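Glycerol-3-phosphate dehydrogenase [NAD(+)] 1 (PDB 4FGW) reduces dihydroxyacetone phosphate to sn-glycerol 3-phosphate with NADH, and the reverse, driving the glycerol accumulation that protects yeast cells against hyperosmotic stress. Local coordinates at residues K159-L164 against M282-S287; D113-V118 against S135-H140. All blocks are in the same frame, centred on the assembly; numbering follows the deposited sequence.

Contact 1: K159-L164 against M282-S287; sequences KGVQLL and MFFPES
L163 and V161 receive the outer end of the F284 ring, a compact example of one aromatic side chain joining two parts of the fold through apolar contact. The CG and CD2 of L163 each lie 3.6 Å from F284 CE1, and CD2 also reaches F284 CZ at 3.9 Å. Leucine and phenylalanine run past each other in opposite senses, and L163 CG and V161 CG2 both come at the ring obliquely. The first torsion of L163 sets this up, for CG stands anti to the carbonyl carbon (chi1 -55°) and the branch thus reaches the ring although CB is not aimed at it. V161, two residues earlier and within the short, weakly bonded strand, touches the other flank of the ring tip, its CG2 4.0 Å from F284 CE2. The same methyl rests 4.1 Å from F283 CB, so it bridges consecutive phenylalanines. F283 turns its own ring elsewhere, toward W350 and F279, with M282 CG over one face.

F284 is where the chain abandons the geometry of helix 261-283; its ring end lies against V161 and L163, and A236 and I240 of helix 235-257 also touch it. Were the F284 ring cut back to an alanine, L163 and V161 would probably lose their shared partner and be less fixed in rotation. No hydrogen bond crosses the contact. The arrangement is that of a domain junction: the hairpin of strands 155-157 and 160-162, from the Rossmann-type N-terminal part, lies against the end of a helix in the all-helical C-terminal part.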
loop_
_atom_site.group_PDB
_atom_site.type_symbol
_atom_site.label_atom_id
_atom_site.label_comp_id
_atom_site.label_asym_id
_atom_site.label_seq_id
_atom_site.Cartn_x
_atom_site.Cartn_y
_atom_site.Cartn_z
ATOM N N LYS A 159 15.214 21.735 -15.616
ATOM C CA LYS A 159 15.368 23.072 -15.028
ATOM C C LYS A 159 14.992 23.211 -13.546
ATOM O O LYS A 159 15.493 24.121 -12.880
ATOM C CB LYS A 159 14.683 24.149 -15.886
ATOM C CG LYS A 159 15.518 24.581 -17.090
ATOM C CD LYS A 159 15.016 25.887 -17.692
ATOM C CE LYS A 159 16.030 26.505 -18.622
ATOM N NZ LYS A 159 15.593 27.842 -19.103
ATOM N N GLY A 160 14.128 22.326 -13.048
ATOM C CA GLY A 160 13.700 22.361 -11.655
ATOM C C GLY A 160 12.382 21.687 -11.339
ATOM O O GLY A 160 11.754 21.071 -12.207
ATOM N N VAL A 161 11.970 21.800 -10.066
ATOM C CA VAL A 161 10.712 21.268 -9.545
ATOM C C VAL A 161 9.818 22.405 -9.059
ATOM O O VAL A 161 10.303 23.333 -8.416
ATOM C CB VAL A 161 10.876 20.161 -8.463
ATOM C CG1 VAL A 161 11.248 18.828 -9.088
ATOM C CG2 VAL A 161 11.875 20.552 -7.371
ATOM N N GLN A 162 8.517 22.333 -9.362
ATOM C CA GLN A 162 7.557 23.342 -8.911
ATOM C C GLN A 162 6.160 22.781 -8.700
ATOM O O GLN A 162 5.643 22.051 -9.542
ATOM C CB GLN A 162 7.511 24.563 -9.846
ATOM C CG GLN A 162 6.720 25.741 -9.253
ATOM C CD GLN A 162 6.641 26.936 -10.160
ATOM O OE1 GLN A 162 7.336 27.932 -9.952
ATOM N NE2 GLN A 162 5.762 26.884 -11.156
ATOM N N LEU A 163 5.543 23.161 -7.574
ATOM C CA LEU A 163 4.169 22.808 -7.249
ATOM C C LEU A 163 3.251 23.738 -8.050
ATOM O O LEU A 163 3.554 24.927 -8.196
ATOM C CB LEU A 163 3.902 22.951 -5.733
ATOM C CG LEU A 163 4.827 22.184 -4.767
ATOM C CD1 LEU A 163 4.549 22.566 -3.333
ATOM C CD2 LEU A 163 4.719 20.670 -4.945
ATOM N N LEU A 164 2.142 23.239 -8.563
ATOM C CA LEU A 164 1.225 24.047 -9.348
ATOM C C LEU A 164 0.383 24.993 -8.524
ATOM O O LEU A 164 -0.154 25.957 -9.019
ATOM C CB LEU A 164 0.300 23.158 -10.157
ATOM C CG LEU A 164 0.887 21.941 -10.845
ATOM C CD1 LEU A 164 -0.199 21.129 -11.451
ATOM C CD2 LEU A 164 1.852 22.321 -11.884
ATOM N N MET A 282 13.873 15.145 -0.134
ATOM C CA MET A 282 15.107 15.630 -0.752
ATOM C C MET A 282 14.869 16.992 -1.419
ATOM O O MET A 282 15.699 17.887 -1.275
ATOM C CB MET A 282 15.618 14.611 -1.787
ATOM C CG MET A 282 17.029 14.870 -2.271
ATOM S SD MET A 282 17.582 13.655 -3.495
ATOM C CE MET A 282 17.870 12.217 -2.437
ATOM N N PHE A 283 13.743 17.138 -2.143
ATOM C CA PHE A 283 13.405 18.343 -2.899
ATOM C C PHE A 283 12.365 19.271 -2.277
ATOM O O PHE A 283 12.299 20.444 -2.652
ATOM C CB PHE A 283 13.060 17.981 -4.356
ATOM C CG PHE A 283 14.165 17.198 -5.029
ATOM C CD1 PHE A 283 14.027 15.837 -5.274
ATOM C CD2 PHE A 283 15.377 17.805 -5.347
ATOM C CE1 PHE A 283 15.067 15.105 -5.859
ATOM C CE2 PHE A 283 16.414 17.072 -5.922
ATOM C CZ PHE A 283 16.249 15.731 -6.189
ATOM N N PHE A 284 11.648 18.806 -1.263
ATOM C CA PHE A 284 10.717 19.648 -0.513
ATOM C C PHE A 284 10.795 19.383 0.985
ATOM O O PHE A 284 9.801 19.278 1.667
ATOM C CB PHE A 284 9.292 19.423 -0.980
ATOM C CG PHE A 284 9.064 19.748 -2.413
ATOM C CD1 PHE A 284 8.422 20.904 -2.771
ATOM C CD2 PHE A 284 9.471 18.892 -3.399
ATOM C CE1 PHE A 284 8.205 21.201 -4.078
ATOM C CE2 PHE A 284 9.252 19.192 -4.701
ATOM C CZ PHE A 284 8.617 20.348 -5.041
ATOM N N PRO A 285 12.009 19.289 1.478
ATOM C CA PRO A 285 12.309 18.965 2.867
ATOM C C PRO A 285 11.313 19.391 3.922
ATOM O O PRO A 285 11.433 18.895 5.020
ATOM C CB PRO A 285 13.629 19.700 3.106
ATOM C CG PRO A 285 14.102 20.119 1.754
ATOM C CD PRO A 285 12.882 20.350 0.977
ATOM N N GLU A 286 10.383 20.281 3.649
ATOM C CA GLU A 286 9.397 20.581 4.666
ATOM C C GLU A 286 8.268 19.554 4.615
ATOM O O GLU A 286 7.224 19.713 5.225
ATOM C CB GLU A 286 8.854 21.982 4.486
ATOM C CG GLU A 286 9.875 23.059 4.738
ATOM C CD GLU A 286 10.105 23.321 6.203
ATOM O OE1 GLU A 286 9.530 24.293 6.719
ATOM O OE2 GLU A 286 10.867 22.568 6.837
ATOM N N SER A 287 8.494 18.488 3.875
ATOM C CA SER A 287 7.487 17.479 3.676
ATOM C C SER A 287 7.554 16.430 4.752
ATOM O O SER A 287 8.634 15.999 5.110
ATOM C CB SER A 287 7.715 16.819 2.345
ATOM O OG SER A 287 6.511 16.363 1.839
#

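Contact 2: D113-V118 against S135-H140; sequences DSVKDV and SQLKGH
H140 N donates to L137 O at 2.8 Å, closing the chain after helix 130-137 in a type II beta turn whose third residue, G139, has the positive phi such a turn needs. The turn illustrates how a helix end can use polar groups internally, here L137 O and H140 N, while another carbonyl, that of H140, still abuts a valine methyl of the neighbouring segment. The imidazole ND1 of H140 makes a weak, bent bond back to Q136 O of the helix, at 3.4 Å with an N-H...O angle of 137°. The ring leads away from V115, and it is the carbonyl that faces the valine: H140 O stands 3.4 Å from V115 CG1.

The other methyl, V115 CG2, packs 3.9 Å from L137 CD2, the two side chains meeting at a slant. L137 brings that methyl across with CG anti to the carbonyl carbon (chi1 -73°) and CD1 and CD2 forking beyond it. L111 of helix 111-115 also touches L137, and V141 touches V115. The carbonyl O of S114 accepts a hydrogen bond from T38 OG1 of strand 35-40.

No hydrogen bond crosses the contact. Burial of V115 and L137 probably supplies most of the cohesion, so the fit between the ends of helices 111-115 and 130-137 is likely to depend on shape more than on direction.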
loop_
_atom_site.group_PDB
_atom_site.type_symbol
_atom_site.label_atom_id
_atom_site.label_comp_id
_atom_site.label_asym_id
_atom_site.label_seq_id
_atom_site.Cartn_x
_atom_site.Cartn_y
_atom_site.Cartn_z
ATOM N N ASP A 113 -16.728 37.366 -13.650
ATOM C CA ASP A 113 -17.992 37.473 -12.945
ATOM C C ASP A 113 -18.114 36.398 -11.871
ATOM O O ASP A 113 -18.710 36.611 -10.822
ATOM C CB ASP A 113 -19.175 37.393 -13.913
ATOM C CG ASP A 113 -20.501 37.638 -13.229
ATOM O OD1 ASP A 113 -21.524 37.109 -13.673
ATOM O OD2 ASP A 113 -20.530 38.362 -12.234
ATOM N N SER A 114 -17.546 35.233 -12.150
ATOM C CA SER A 114 -17.610 34.084 -11.242
ATOM C C SER A 114 -16.774 34.347 -9.979
ATOM O O SER A 114 -17.109 33.861 -8.899
ATOM C CB SER A 114 -17.132 32.817 -11.947
ATOM O OG SER A 114 -15.759 32.893 -12.290
ATOM N N VAL A 115 -15.709 35.149 -10.130
ATOM C CA VAL A 115 -14.762 35.543 -9.089
ATOM C C VAL A 115 -15.225 36.810 -8.304
ATOM O O VAL A 115 -14.651 37.115 -7.254
ATOM C CB VAL A 115 -13.330 35.608 -9.716
ATOM C CG1 VAL A 115 -12.412 36.644 -9.063
ATOM C CG2 VAL A 115 -12.680 34.224 -9.727
ATOM N N LYS A 116 -16.340 37.381 -8.747
ATOM C CA LYS A 116 -16.967 38.547 -8.141
ATOM C C LYS A 116 -16.942 38.461 -6.649
ATOM O O LYS A 116 -17.738 37.769 -6.054
ATOM C CB LYS A 116 -18.411 38.672 -8.599
ATOM C CG LYS A 116 -18.849 40.098 -8.901
ATOM C CD LYS A 116 -18.918 40.946 -7.635
ATOM C CE LYS A 116 -19.883 42.130 -7.761
ATOM N NZ LYS A 116 -21.176 41.923 -7.038
ATOM N N ASP A 117 -16.031 39.201 -6.046
ATOM C CA ASP A 117 -15.684 38.988 -4.655
ATOM C C ASP A 117 -16.122 37.623 -4.149
ATOM O O ASP A 117 -17.273 37.350 -3.843
ATOM C CB ASP A 117 -16.062 40.144 -3.720
ATOM C CG ASP A 117 -14.835 40.783 -3.091
ATOM O OD1 ASP A 117 -14.448 40.381 -1.976
ATOM O OD2 ASP A 117 -14.232 41.662 -3.735
ATOM N N VAL A 118 -15.122 36.777 -4.082
ATOM C CA VAL A 118 -15.269 35.399 -3.801
ATOM C C VAL A 118 -14.239 35.239 -2.728
ATOM O O VAL A 118 -13.259 35.953 -2.696
ATOM C CB VAL A 118 -14.830 34.621 -5.012
ATOM C CG1 VAL A 118 -13.355 34.743 -5.172
ATOM C CG2 VAL A 118 -15.267 33.206 -4.942
ATOM N N SER A 135 -3.210 34.150 -16.050
ATOM C CA SER A 135 -2.952 35.377 -16.810
ATOM C C SER A 135 -4.222 36.219 -16.949
ATOM O O SER A 135 -4.146 37.451 -16.941
ATOM C CB SER A 135 -2.393 35.043 -18.186
ATOM O OG SER A 135 -1.871 36.194 -18.829
ATOM N N GLN A 136 -5.368 35.561 -16.992
ATOM C CA GLN A 136 -6.653 36.225 -17.085
ATOM C C GLN A 136 -7.231 36.650 -15.781
ATOM O O GLN A 136 -8.097 37.488 -15.735
ATOM C CB GLN A 136 -7.656 35.297 -17.694
ATOM C CG GLN A 136 -7.165 34.671 -18.903
ATOM C CD GLN A 136 -8.016 35.026 -20.055
ATOM O OE1 GLN A 136 -8.530 34.156 -20.738
ATOM N NE2 GLN A 136 -8.202 36.320 -20.273
ATOM N N LEU A 137 -6.804 36.013 -14.715
ATOM C CA LEU A 137 -7.242 36.397 -13.373
ATOM C C LEU A 137 -6.357 37.469 -12.722
ATOM O O LEU A 137 -6.804 38.108 -11.769
ATOM C CB LEU A 137 -7.434 35.180 -12.449
ATOM C CG LEU A 137 -8.657 34.288 -12.705
ATOM C CD1 LEU A 137 -8.579 33.031 -11.871
ATOM C CD2 LEU A 137 -9.968 35.019 -12.420
ATOM N N LYS A 138 -5.121 37.679 -13.240
ATOM C CA LYS A 138 -4.175 38.681 -12.729
ATOM C C LYS A 138 -4.834 40.062 -12.639
ATOM O O LYS A 138 -5.321 40.586 -13.648
ATOM C CB LYS A 138 -2.921 38.769 -13.621
ATOM C CG LYS A 138 -1.814 37.795 -13.256
ATOM C CD LYS A 138 -0.446 38.375 -13.596
ATOM C CE LYS A 138 0.667 37.401 -13.304
ATOM N NZ LYS A 138 2.007 38.002 -13.513
ATOM N N GLY A 139 -4.874 40.605 -11.423
ATOM C CA GLY A 139 -5.471 41.907 -11.134
ATOM C C GLY A 139 -6.987 41.890 -11.063
ATOM O O GLY A 139 -7.619 42.944 -11.184
ATOM N N HIS A 140 -7.586 40.692 -10.862
ATOM C CA HIS A 140 -9.039 40.522 -10.783
ATOM C C HIS A 140 -9.482 39.668 -9.601
ATOM O O HIS A 140 -10.688 39.531 -9.376
ATOM C CB HIS A 140 -9.601 39.940 -12.096
ATOM C CG HIS A 140 -9.479 40.858 -13.270
ATOM N ND1 HIS A 140 -8.633 40.570 -14.323
ATOM C CD2 HIS A 140 -10.104 42.032 -13.517
ATOM C CE1 HIS A 140 -8.769 41.572 -15.174
ATOM N NE2 HIS A 140 -9.640 42.477 -14.729
#

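Contact 2 closes in the chain before contact 1 opens, and their centres stand 28 Å apart, with nearest atoms about 11 Å from each other. Contact 2 joins two parts of the Rossmann-type domain, whereas contact 1 joins that domain to the C-terminal helices. Both rely on apolar side chains without a hydrogen bond across, and neither is touched by the second subunit. Both lie near probable functional residues: the side chain of L137 is about 10 Å from G41 and 11 Å from F129, which probably bind NAD(+), while that of L163 is about 11 Å from K152, a probable substrate residue. No touching residue of either contact is itself assigned to the site.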